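Local coordinates for protein mannan endo-1,4-beta-mannosidase (Mytilus edulis, PDB 2C0H) that hydrolyses the beta-1,4-mannosidic linkages in the backbones of mannans, galactomannans and glucomannans, acting within the chain rather than on mannobiose or mannotriose, at residues 51-56 against 328-333; 38-41 against 46-49; 275-280 against 293-298; 148-153 against 214-219. The protein carries 3 engineered substitutions. One frame throughout, in Å; residues are numbered along the deposited sequence.

In the fold
All four contacts lie in the TIM barrel of this family 5 glycoside hydrolase. Contacts 1 and 2 share helix 40-56, contact 2 in its first half and contact 1 at its end, with centres about 17 Å apart. Contact 3 lies about 19 Å from contact 1, centre to centre, and meets it directly: Asn332 ND2 is 3.2 Å from Glu298 OE2, a probable hydrogen bond. It also holds Glu294, the nucleophile by similarity, and so is the one tied most directly to the active site. Contact 4 joins two loops that follow helices, away from the annotated sites; its centre is about 31 Å from that of contact 3, on the opposite side of the chain's centre.

Contact 1: residues 51-56 against 328-333; sequences LSDMQS and VSWNNQ. Unlike the reference sequence in segment 51-56: Met54 (reference Ile).
Trp330 reaches from the first turn of helix 330-339 to Asp53 and Met54 near the end of helix 40-56, so that the first and last helices of the chain meet through one indole on the outside of the TIM barrel. The polar half of the contact is a hydrogen bond from Trp330 NE1 to Asp53 OD2, 3.1 Å long and nearly straight (167° at the hydrogen). The oxygen lies almost in the ring plane, whereas the donor meets Asp53 OD2 on its anti side, 19° out of the carboxylate plane. A chi1 of -177° swings the indole away from its own backbone N and out toward helix 40-56, presenting its edge.

The close apolar packing is at the six-membered ring. Met54 CG comes within 3.9 Å of Trp330 CH2, and Met54 SD lies 5.5 Å from the centroid of that ring, at its edge, a Met-aromatic contact. Met54, which replaces an isoleucine of the reference sequence, is buried and also packs on Ile105. The looser side is that of the partly exposed Asp53, where the single hydrogen bond to NE1 does the joining. The backbones stay well apart, with Asp53 CA 9.9 Å from Asn331 CA, so side chains alone bridge the gap. Arg325 adds a cation-pi contact to Trp330. A leucine in place of Trp330 would probably leave Asp53 OD2 without its indole donor and open a gap beside Met54.

The helix carrying the tryptophan is capped by Ser329, whose OG accepts from Asn332 N at 3.1 Å.

Contact 2: residues 38-41 against 46-49; sequences NQYS and TFES
Tyr40 and Phe47, one at the start of helix 40-56 and the other two turns further along, touch through their rings on the buried side of the helix. Phe47 CB, which points toward the tyrosine, is 4.1 Å from Tyr40 CE1. Phe47 CG lies equally far from that atom. The closest approach comes one atom further out, where Phe47 CD2 stands 3.7 Å from Tyr40 CE1 and 3.9 Å from Tyr40 CD1. From there the ring draws away: Phe47 CE2 is 4.2 Å from Tyr40 CD1, and Phe47 CZ, at the tip, 5.1 Å from it. The Phe47 side chain as a whole also neighbours Tyr96, Phe35 and Val29.

The two rings form an oblique pairing, inclined at 34° with centroids 5.7 Å apart. Tyr40 makes it possible by holding CG anti to its backbone N (chi1 176°), which carries the ring along the helix toward Phe47, although its CB does not point there. Tyr40 also packs against Ala95 and Ala99 of helix 89-102, and its backbone N is hydrogen-bonded to Asp92 OD2.

This is hydrophobic packing within the helix of a beta-alpha-beta crossover, strand 17-25, helix 40-56 and strand 61-68, in the TIM barrel.

Contact 3: residues 275-280 against 293-298; sequences SPFKHS and GEFNQE
The edge of the Phe277 ring is directed at one face of Phe295, an edge-to-face (T-shaped) aromatic pair with planes at 66° and centroids 5.6 Å apart. Phe277 CZ stands 4.0 Å above the plane of Phe295, displaced toward the ring's rim beside CG. At the edge of Phe277, near its plane, lies Phe295 CB, 3.9 Å from Phe277 CE2. The pair joins a loop to the end of strand 290-294 of the TIM barrel, next to the nucleophile Glu294 (assigned by similarity).

A chi1 of 64° turns the Phe295 ring so that one face meets Phe277 CZ while CB meets Phe277 CE2. Met308 of helix 305-314 touches both phenylalanines, so the aromatic pair is buried between barrel strand, loop and helix. Glu294 takes no part in the aromatic contact; its carboxylate forms a salt bridge with Arg63 and a hydrogen bond with Tyr265. Phe295, next in sequence, turns its side chain instead to the packing with helix 305-314 and with Ala320 and Thr322 of strand 319-322.

The loop that delivers Phe277 is shaped by two local bonds. A type I beta turn from Ser275 to Lys278 is closed by Lys278 N to Ser275 O at 3.0 Å. Within it is an ST turn, in which Ser275 OG, also bonded to Thr264 OG1, accepts from Phe277 N at 3.0 Å with 156° at the hydrogen.

Contact 4: residues 148-153 against 214-219; sequences ALKNEK and EVDPGA
Lys150 has the most surface buried here, followed by Asp216 and Val215, and its side chain works at two levels. At its base, CB rests against the carboxylate of Asp216, with Lys150 CB 3.5 Å from Asp216 OD2. At its far end, Lys150 NZ donates a 3.0 Å hydrogen bond to the carbonyl oxygen Val215 O. The C=O...donor angle of 174° places the nitrogen nearly in line with the carbonyl. The chain reaches that far because it is fully extended beyond CG, while CG itself sits between the backbone N and carbonyl carbon (chi1 65°).

The strongest polar partner of the ammonium is Asn147 OD1, in the last turn of helix 131-149 just ahead of Lys150; Val215 O is its partner across the contact, at the end of helix 198-215. Asp216 is close without forming a salt bridge: Lys150 NZ and Asp216 OD1 are 5.9 Å apart, and any attraction between the charges is probably modest. Val215 contributes mainly its backbone oxygen; its side chain packs on Lys143, Ala146 and Asn147. An alanine here would remove the ammonium and would probably leave both Val215 O and Asn147 OD1 without this donor.

Both segments make a type I beta turn as they leave their helices, Leu149 to Glu152 and Asp216 to Ala219. The contact thus pairs the alpha-to-beta loops that precede strands 155-162 and 221-225, neighbouring parallel strands of the TIM barrel.

Contact 1: residues 51-56 against 328-333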
loop_
_atom_site.group_PDB
_atom_site.type_symbol
_atom_site.label_atom_id
_atom_site.label_comp_id
_atom_site.label_asym_id
_atom_site.label_seq_id
_atom_site.Cartn_x
_atom_site.Cartn_y
_atom_site.Cartn_z
ATOM N N LEU A 51 11.877 5.972 13.008
ATOM C CA LEU A 51 12.955 5.285 12.287
ATOM C C LEU A 51 14.009 4.698 13.231
ATOM O O LEU A 51 14.470 3.583 13.020
ATOM C CB LEU A 51 13.642 6.224 11.304
ATOM C CG LEU A 51 12.836 6.736 10.116
ATOM C CD1 LEU A 51 13.650 7.816 9.415
ATOM C CD2 LEU A 51 12.473 5.604 9.158
ATOM N N SER A 52 14.389 5.465 14.251
ATOM C CA SER A 52 15.389 5.021 15.226
ATOM C C SER A 52 14.899 3.788 15.977
ATOM O O SER A 52 15.641 2.797 16.100
ATOM C CB SER A 52 15.709 6.140 16.223
ATOM O OG SER A 52 16.671 5.699 17.175
ATOM N N ASP A 53 13.667 3.865 16.486
ATOM C CA ASP A 53 13.006 2.749 17.192
ATOM C C ASP A 53 13.006 1.493 16.326
ATOM O O ASP A 53 13.347 0.400 16.780
ATOM C CB ASP A 53 11.546 3.083 17.534
ATOM C CG ASP A 53 11.389 4.086 18.672
ATOM O OD1 ASP A 53 12.398 4.494 19.284
ATOM O OD2 ASP A 53 10.217 4.471 18.946
ATOM N N MET A 54 12.606 1.650 15.071
ATOM C CA MET A 54 12.484 0.511 14.179
ATOM C C MET A 54 13.817 -0.125 13.854
ATOM O O MET A 54 13.930 -1.344 13.915
ATOM C CB MET A 54 11.731 0.889 12.914
ATOM C CG MET A 54 10.264 1.086 13.184
ATOM S SD MET A 54 9.372 1.534 11.705
ATOM C CE MET A 54 9.903 0.202 10.615
ATOM N N GLN A 55 14.829 0.677 13.540
ATOM C CA GLN A 55 16.158 0.139 13.254
ATOM C C GLN A 55 16.672 -0.686 14.419
ATOM O O GLN A 55 17.185 -1.789 14.224
ATOM C CB GLN A 55 17.180 1.229 12.913
ATOM C CG GLN A 55 18.561 0.630 12.599
ATOM C CD GLN A 55 19.581 1.623 12.101
ATOM O OE1 GLN A 55 19.618 2.773 12.522
ATOM N NE2 GLN A 55 20.455 1.159 11.214
ATOM N N SER A 56 16.515 -0.168 15.626
ATOM C CA SER A 56 17.010 -0.899 16.783
ATOM C C SER A 56 16.239 -2.214 17.051
ATOM O O SER A 56 16.796 -3.119 17.686
ATOM C CB SER A 56 17.041 0.005 18.014
ATOM O OG SER A 56 15.750 0.357 18.439
ATOM N N VAL A 328 -3.127 1.804 18.786
ATOM C CA VAL A 328 -2.863 0.663 19.689
ATOM C C VAL A 328 -1.479 0.721 20.393
ATOM O O VAL A 328 -0.989 1.808 20.696
ATOM C CB VAL A 328 -3.183 -0.717 18.991
ATOM C CG1 VAL A 328 -4.629 -0.772 18.549
ATOM C CG2 VAL A 328 -2.274 -1.011 17.802
ATOM N N SER A 329 -0.882 -0.425 20.714
ATOM C CA SER A 329 0.399 -0.468 21.396
ATOM C C SER A 329 1.578 -0.517 20.437
ATOM O O SER A 329 1.718 -1.484 19.683
ATOM C CB SER A 329 0.467 -1.700 22.302
ATOM O OG SER A 329 1.777 -1.930 22.784
ATOM N N TRP A 330 2.433 0.494 20.508
ATOM C CA TRP A 330 3.683 0.524 19.731
ATOM C C TRP A 330 4.673 -0.531 20.235
ATOM O O TRP A 330 5.350 -1.192 19.444
ATOM C CB TRP A 330 4.279 1.939 19.745
ATOM C CG TRP A 330 5.533 2.211 18.937
ATOM C CD1 TRP A 330 6.653 2.823 19.384
ATOM C CD2 TRP A 330 5.775 1.918 17.535
ATOM N NE1 TRP A 330 7.596 2.928 18.378
ATOM C CE2 TRP A 330 7.071 2.397 17.232
ATOM C CE3 TRP A 330 5.033 1.315 16.528
ATOM C CZ2 TRP A 330 7.644 2.264 15.964
ATOM C CZ3 TRP A 330 5.614 1.190 15.246
ATOM C CH2 TRP A 330 6.887 1.670 14.992
ATOM N N ASN A 331 4.774 -0.712 21.550
ATOM C CA ASN A 331 5.653 -1.763 22.056
ATOM C C ASN A 331 5.314 -3.174 21.551
ATOM O O ASN A 331 6.240 -3.944 21.299
ATOM C CB ASN A 331 5.682 -1.769 23.586
ATOM C CG ASN A 331 6.417 -0.587 24.170
ATOM O OD1 ASN A 331 7.266 0.041 23.524
ATOM N ND2 ASN A 331 6.110 -0.283 25.433
ATOM N N ASN A 332 4.020 -3.513 21.415
ATOM C CA ASN A 332 3.593 -4.818 20.878
ATOM C C ASN A 332 4.115 -4.987 19.454
ATOM O O ASN A 332 4.532 -6.068 19.044
ATOM C CB ASN A 332 2.072 -4.954 20.843
ATOM C CG ASN A 332 1.468 -5.346 22.182
ATOM O OD1 ASN A 332 2.179 -5.710 23.130
ATOM N ND2 ASN A 332 0.147 -5.307 22.251
ATOM N N GLN A 333 4.052 -3.906 18.688
ATOM C CA GLN A 333 4.495 -3.945 17.302
ATOM C C GLN A 333 5.992 -4.145 17.184
ATOM O O GLN A 333 6.466 -4.970 16.371
ATOM C CB GLN A 333 4.056 -2.663 16.584
ATOM C CG GLN A 333 2.537 -2.486 16.463
ATOM C CD GLN A 333 2.158 -1.109 15.965
ATOM O OE1 GLN A 333 2.414 -0.768 14.804
ATOM N NE2 GLN A 333 1.536 -0.306 16.824
#

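Contact 2: residues 38-41 against 46-49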
loop_
_atom_site.group_PDB
_atom_site.type_symbol
_atom_site.label_atom_id
_atom_site.label_comp_id
_atom_site.label_asym_id
_atom_site.label_seq_id
_atom_site.Cartn_x
_atom_site.Cartn_y
_atom_site.Cartn_z
ATOM N N ASN A 38 6.474 23.039 3.436
ATOM C CA ASN A 38 7.403 23.025 4.566
ATOM C C ASN A 38 6.843 22.262 5.773
ATOM O O ASN A 38 7.163 22.587 6.912
ATOM C CB ASN A 38 7.774 24.461 4.958
ATOM C CG ASN A 38 8.543 25.184 3.864
ATOM O OD1 ASN A 38 9.690 24.841 3.565
ATOM N ND2 ASN A 38 7.911 26.184 3.255
ATOM N N GLN A 39 6.032 21.237 5.506
ATOM C CA GLN A 39 5.355 20.491 6.568
ATOM C C GLN A 39 6.237 19.389 7.143
ATOM O O GLN A 39 6.022 18.980 8.276
ATOM C CB GLN A 39 3.977 19.954 6.103
ATOM C CG GLN A 39 2.927 21.074 5.886
ATOM C CD GLN A 39 1.596 20.624 5.244
ATOM O OE1 GLN A 39 0.514 20.940 5.762
ATOM N NE2 GLN A 39 1.666 19.919 4.110
ATOM N N TYR A 40 7.228 18.899 6.395
ATOM C CA TYR A 40 8.070 17.819 6.929
ATOM C C TYR A 40 8.851 18.289 8.157
ATOM O O TYR A 40 8.939 17.561 9.148
ATOM C CB TYR A 40 9.033 17.243 5.877
ATOM C CG TYR A 40 9.959 16.205 6.459
ATOM C CD1 TYR A 40 9.459 14.991 6.912
ATOM C CD2 TYR A 40 11.321 16.454 6.607
ATOM C CE1 TYR A 40 10.295 14.049 7.486
ATOM C CE2 TYR A 40 12.168 15.503 7.162
ATOM C CZ TYR A 40 11.640 14.304 7.600
ATOM O OH TYR A 40 12.459 13.356 8.167
ATOM N N SER A 41 9.390 19.504 8.097
ATOM C CA SER A 41 10.186 20.052 9.200
ATOM C C SER A 41 9.388 20.043 10.502
ATOM O O SER A 41 9.957 19.864 11.578
ATOM C CB SER A 41 10.693 21.460 8.875
ATOM O OG SER A 41 9.633 22.391 8.785
ATOM N N THR A 46 9.223 13.270 15.025
ATOM C CA THR A 46 8.424 12.039 15.167
ATOM C C THR A 46 8.804 11.023 14.094
ATOM O O THR A 46 8.971 9.840 14.368
ATOM C CB THR A 46 6.903 12.322 15.088
ATOM O OG1 THR A 46 6.543 13.275 16.110
ATOM C CG2 THR A 46 6.096 11.064 15.255
ATOM N N PHE A 47 8.922 11.485 12.857
ATOM C CA PHE A 47 9.343 10.594 11.799
ATOM C C PHE A 47 10.721 9.967 12.145
ATOM O O PHE A 47 10.923 8.757 11.982
ATOM C CB PHE A 47 9.413 11.344 10.454
ATOM C CG PHE A 47 8.086 11.489 9.729
ATOM C CD1 PHE A 47 7.398 10.381 9.226
ATOM C CD2 PHE A 47 7.534 12.754 9.513
ATOM C CE1 PHE A 47 6.205 10.540 8.530
ATOM C CE2 PHE A 47 6.334 12.906 8.834
ATOM C CZ PHE A 47 5.681 11.815 8.339
ATOM N N GLU A 48 11.649 10.782 12.644
ATOM C CA GLU A 48 13.022 10.328 12.935
ATOM C C GLU A 48 13.071 9.397 14.143
ATOM O O GLU A 48 13.809 8.409 14.139
ATOM C CB GLU A 48 13.978 11.520 13.144
ATOM C CG GLU A 48 15.333 11.178 13.762
ATOM C CD GLU A 48 16.193 10.248 12.912
ATOM O OE1 GLU A 48 16.069 10.261 11.663
ATOM O OE2 GLU A 48 17.009 9.502 13.508
ATOM N N SER A 49 12.283 9.694 15.170
ATOM C CA SER A 49 12.279 8.811 16.338
ATOM C C SER A 49 11.680 7.447 15.978
ATOM O O SER A 49 12.113 6.422 16.502
ATOM C CB SER A 49 11.560 9.447 17.527
ATOM O OG SER A 49 10.194 9.632 17.288
#

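Contact 3: residues 275-280 against 293-298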
loop_
_atom_site.group_PDB
_atom_site.type_symbol
_atom_site.label_atom_id
_atom_site.label_comp_id
_atom_site.label_asym_id
_atom_site.label_seq_id
_atom_site.Cartn_x
_atom_site.Cartn_y
_atom_site.Cartn_z
ATOM N N SER A 275 -9.180 -15.066 5.782
ATOM C CA SER A 275 -7.975 -14.401 6.285
ATOM C C SER A 275 -6.657 -15.106 5.942
ATOM O O SER A 275 -6.574 -16.324 6.062
ATOM C CB SER A 275 -8.026 -14.251 7.808
ATOM O OG SER A 275 -6.799 -13.735 8.297
ATOM N N PRO A 276 -5.622 -14.339 5.542
ATOM C CA PRO A 276 -4.290 -14.919 5.355
ATOM C C PRO A 276 -3.686 -15.524 6.615
ATOM O O PRO A 276 -2.732 -16.275 6.506
ATOM C CB PRO A 276 -3.437 -13.752 4.851
ATOM C CG PRO A 276 -4.218 -12.529 5.083
ATOM C CD PRO A 276 -5.645 -12.903 5.200
ATOM N N PHE A 277 -4.213 -15.210 7.794
ATOM C CA PHE A 277 -3.742 -15.902 9.000
ATOM C C PHE A 277 -4.391 -17.279 9.244
ATOM O O PHE A 277 -4.050 -17.951 10.228
ATOM C CB PHE A 277 -3.891 -14.992 10.234
ATOM C CG PHE A 277 -2.927 -13.828 10.243
ATOM C CD1 PHE A 277 -1.555 -14.015 10.395
ATOM C CD2 PHE A 277 -3.382 -12.523 10.096
ATOM C CE1 PHE A 277 -0.669 -12.945 10.379
ATOM C CE2 PHE A 277 -2.493 -11.451 10.096
ATOM C CZ PHE A 277 -1.139 -11.653 10.228
ATOM N N LYS A 278 -5.295 -17.710 8.364
ATOM C CA LYS A 278 -5.928 -19.043 8.456
ATOM C C LYS A 278 -5.439 -20.012 7.376
ATOM O O LYS A 278 -5.848 -21.189 7.355
ATOM C CB LYS A 278 -7.450 -18.919 8.361
ATOM C CG LYS A 278 -8.108 -18.136 9.502
ATOM C CD LYS A 278 -7.763 -18.683 10.889
ATOM C CE LYS A 278 -8.147 -20.136 11.066
ATOM N NZ LYS A 278 -7.918 -20.582 12.481
ATOM N N HIS A 279 -4.562 -19.530 6.500
ATOM C CA HIS A 279 -4.086 -20.315 5.357
ATOM C C HIS A 279 -2.656 -19.948 4.995
ATOM O O HIS A 279 -2.179 -18.853 5.311
ATOM C CB HIS A 279 -4.962 -20.049 4.121
ATOM C CG HIS A 279 -6.418 -20.303 4.332
ATOM N ND1 HIS A 279 -6.976 -21.559 4.257
ATOM C CD2 HIS A 279 -7.433 -19.456 4.623
ATOM C CE1 HIS A 279 -8.272 -21.477 4.498
ATOM N NE2 HIS A 279 -8.574 -20.210 4.722
ATOM N N SER A 280 -1.993 -20.845 4.286
ATOM C CA SER A 280 -0.721 -20.538 3.649
ATOM C C SER A 280 -0.968 -19.727 2.379
ATOM O O SER A 280 -2.053 -19.800 1.792
ATOM C CB SER A 280 0.055 -21.820 3.327
ATOM O OG SER A 280 0.474 -22.451 4.538
ATOM N N GLY A 293 -0.395 -6.149 4.845
ATOM C CA GLY A 293 -0.052 -4.740 4.958
ATOM C C GLY A 293 -0.642 -3.990 6.126
ATOM O O GLY A 293 -0.229 -2.872 6.370
ATOM N N GLU A 294 -1.600 -4.616 6.814
ATOM C CA GLU A 294 -2.148 -4.071 8.076
ATOM C C GLU A 294 -2.651 -5.233 8.922
ATOM O O GLU A 294 -3.358 -6.106 8.407
ATOM C CB GLU A 294 -3.346 -3.143 7.840
ATOM C CG GLU A 294 -3.057 -1.837 7.116
ATOM C CD GLU A 294 -4.259 -0.904 7.048
ATOM O OE1 GLU A 294 -5.293 -1.184 7.708
ATOM O OE2 GLU A 294 -4.178 0.122 6.318
ATOM N N PHE A 295 -2.281 -5.236 10.203
ATOM C CA PHE A 295 -2.811 -6.184 11.187
ATOM C C PHE A 295 -2.322 -5.694 12.534
ATOM O O PHE A 295 -1.393 -4.885 12.603
ATOM C CB PHE A 295 -2.295 -7.609 10.942
ATOM C CG PHE A 295 -0.814 -7.764 11.109
ATOM C CD1 PHE A 295 -0.249 -8.237 12.306
ATOM C CD2 PHE A 295 0.050 -7.437 10.066
ATOM C CE1 PHE A 295 1.101 -8.372 12.441
ATOM C CE2 PHE A 295 1.416 -7.566 10.207
ATOM C CZ PHE A 295 1.958 -8.038 11.389
ATOM N N ASN A 296 -2.902 -6.228 13.612
ATOM C CA ASN A 296 -2.309 -6.044 14.943
ATOM C C ASN A 296 -2.847 -7.083 15.926
ATOM O O ASN A 296 -3.828 -7.769 15.672
ATOM C CB ASN A 296 -2.490 -4.609 15.489
ATOM C CG ASN A 296 -3.928 -4.139 15.498
ATOM O OD1 ASN A 296 -4.837 -4.816 15.990
ATOM N ND2 ASN A 296 -4.155 -2.943 14.952
ATOM N N GLN A 297 -2.131 -7.214 17.030
ATOM C CA GLN A 297 -2.460 -8.191 18.068
ATOM C C GLN A 297 -3.817 -7.892 18.707
ATOM O O GLN A 297 -4.549 -8.802 19.092
ATOM C CB GLN A 297 -1.351 -8.148 19.099
ATOM C CG GLN A 297 -1.446 -9.113 20.219
ATOM C CD GLN A 297 -0.333 -8.893 21.208
ATOM O OE1 GLN A 297 0.858 -8.826 20.851
ATOM N NE2 GLN A 297 -0.709 -8.740 22.466
ATOM N N GLU A 298 -4.163 -6.620 18.796
ATOM C CA GLU A 298 -5.440 -6.228 19.378
ATOM C C GLU A 298 -6.642 -6.791 18.601
ATOM O O GLU A 298 -7.715 -7.019 19.170
ATOM C CB GLU A 298 -5.499 -4.700 19.506
ATOM C CG GLU A 298 -4.557 -4.105 20.587
ATOM C CD GLU A 298 -3.061 -4.024 20.216
ATOM O OE1 GLU A 298 -2.660 -4.372 19.085
ATOM O OE2 GLU A 298 -2.249 -3.584 21.070
#

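Contact 4: residues 148-153 against 214-219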
loop_
_atom_site.group_PDB
_atom_site.type_symbol
_atom_site.label_atom_id
_atom_site.label_comp_id
_atom_site.label_asym_id
_atom_site.label_seq_id
_atom_site.Cartn_x
_atom_site.Cartn_y
_atom_site.Cartn_z
ATOM N N ALA A 148 11.627 12.207 -10.005
ATOM C CA ALA A 148 12.569 12.925 -9.160
ATOM C C ALA A 148 13.171 12.039 -8.061
ATOM O O ALA A 148 14.318 12.227 -7.676
ATOM C CB ALA A 148 11.893 14.134 -8.529
ATOM N N LEU A 149 12.376 11.111 -7.542
ATOM C CA LEU A 149 12.775 10.290 -6.380
ATOM C C LEU A 149 13.308 8.893 -6.696
ATOM O O LEU A 149 13.744 8.170 -5.791
ATOM C CB LEU A 149 11.584 10.167 -5.433
ATOM C CG LEU A 149 11.106 11.506 -4.891
ATOM C CD1 LEU A 149 9.820 11.337 -4.109
ATOM C CD2 LEU A 149 12.159 12.178 -4.024
ATOM N N LYS A 150 13.315 8.503 -7.964
ATOM C CA LYS A 150 13.650 7.124 -8.327
ATOM C C LYS A 150 15.071 6.656 -7.995
ATOM O O LYS A 150 15.301 5.456 -7.895
ATOM C CB LYS A 150 13.370 6.881 -9.806
ATOM C CG LYS A 150 14.222 7.667 -10.743
ATOM C CD LYS A 150 13.762 7.431 -12.149
ATOM C CE LYS A 150 14.512 8.298 -13.094
ATOM N NZ LYS A 150 14.055 8.069 -14.499
ATOM N N ASN A 151 16.016 7.575 -7.820
ATOM C CA ASN A 151 17.393 7.177 -7.494
ATOM C C ASN A 151 17.689 7.217 -5.995
ATOM O O ASN A 151 18.827 7.001 -5.573
ATOM C CB ASN A 151 18.401 8.023 -8.279
ATOM C CG ASN A 151 18.281 7.833 -9.788
ATOM O OD1 ASN A 151 18.134 6.712 -10.280
ATOM N ND2 ASN A 151 18.353 8.939 -10.535
ATOM N N GLU A 152 16.668 7.480 -5.181
ATOM C CA GLU A 152 16.853 7.472 -3.734
ATOM C C GLU A 152 16.865 6.045 -3.233
ATOM O O GLU A 152 15.915 5.304 -3.455
ATOM C CB GLU A 152 15.744 8.260 -3.042
ATOM C CG GLU A 152 15.848 9.761 -3.255
ATOM C CD GLU A 152 17.098 10.354 -2.612
ATOM O OE1 GLU A 152 17.644 9.742 -1.661
ATOM O OE2 GLU A 152 17.559 11.432 -3.058
ATOM N N LYS A 153 17.942 5.669 -2.550
ATOM C CA LYS A 153 18.107 4.286 -2.113
ATOM C C LYS A 153 17.064 3.843 -1.088
ATOM O O LYS A 153 16.758 2.658 -1.012
ATOM C CB LYS A 153 19.507 4.042 -1.554
ATOM C CG LYS A 153 20.587 3.878 -2.621
ATOM C CD LYS A 153 22.008 3.924 -2.046
ATOM C CE LYS A 153 22.125 3.197 -0.723
ATOM N NZ LYS A 153 23.545 2.966 -0.349
ATOM N N GLU A 214 6.240 4.112 -16.353
ATOM C CA GLU A 214 6.753 4.820 -17.536
ATOM C C GLU A 214 8.010 5.635 -17.228
ATOM O O GLU A 214 8.928 5.695 -18.057
ATOM C CB GLU A 214 5.672 5.720 -18.128
ATOM C CG GLU A 214 6.012 6.298 -19.489
ATOM C CD GLU A 214 4.822 6.961 -20.158
ATOM O OE1 GLU A 214 4.987 7.436 -21.308
ATOM O OE2 GLU A 214 3.723 7.005 -19.550
ATOM N N VAL A 215 8.054 6.273 -16.059
ATOM C CA VAL A 215 9.188 7.114 -15.660
ATOM C C VAL A 215 10.182 6.401 -14.730
ATOM O O VAL A 215 11.340 6.807 -14.641
ATOM C CB VAL A 215 8.727 8.448 -15.003
ATOM C CG1 VAL A 215 7.908 9.261 -16.003
ATOM C CG2 VAL A 215 7.927 8.206 -13.725
ATOM N N ASP A 216 9.722 5.352 -14.048
ATOM C CA ASP A 216 10.558 4.510 -13.181
ATOM C C ASP A 216 10.203 3.030 -13.405
ATOM O O ASP A 216 9.497 2.388 -12.610
ATOM C CB ASP A 216 10.354 4.902 -11.718
ATOM C CG ASP A 216 11.285 4.161 -10.773
ATOM O OD1 ASP A 216 12.231 3.470 -11.234
ATOM O OD2 ASP A 216 11.059 4.261 -9.546
ATOM N N PRO A 217 10.669 2.472 -14.525
ATOM C CA PRO A 217 10.289 1.128 -14.912
ATOM C C PRO A 217 10.557 0.032 -13.887
ATOM O O PRO A 217 9.866 -0.989 -13.907
ATOM C CB PRO A 217 11.104 0.898 -16.194
ATOM C CG PRO A 217 11.341 2.247 -16.723
ATOM C CD PRO A 217 11.529 3.118 -15.534
ATOM N N GLY A 218 11.523 0.246 -12.997
ATOM C CA GLY A 218 11.855 -0.741 -11.964
ATOM C C GLY A 218 11.113 -0.537 -10.660
ATOM O O GLY A 218 11.367 -1.259 -9.685
ATOM N N ALA A 219 10.183 0.417 -10.631
ATOM C CA ALA A 219 9.444 0.727 -9.403
ATOM C C ALA A 219 8.538 -0.415 -8.951
ATOM O O ALA A 219 7.949 -1.126 -9.770
ATOM C CB ALA A 219 8.602 1.984 -9.600
#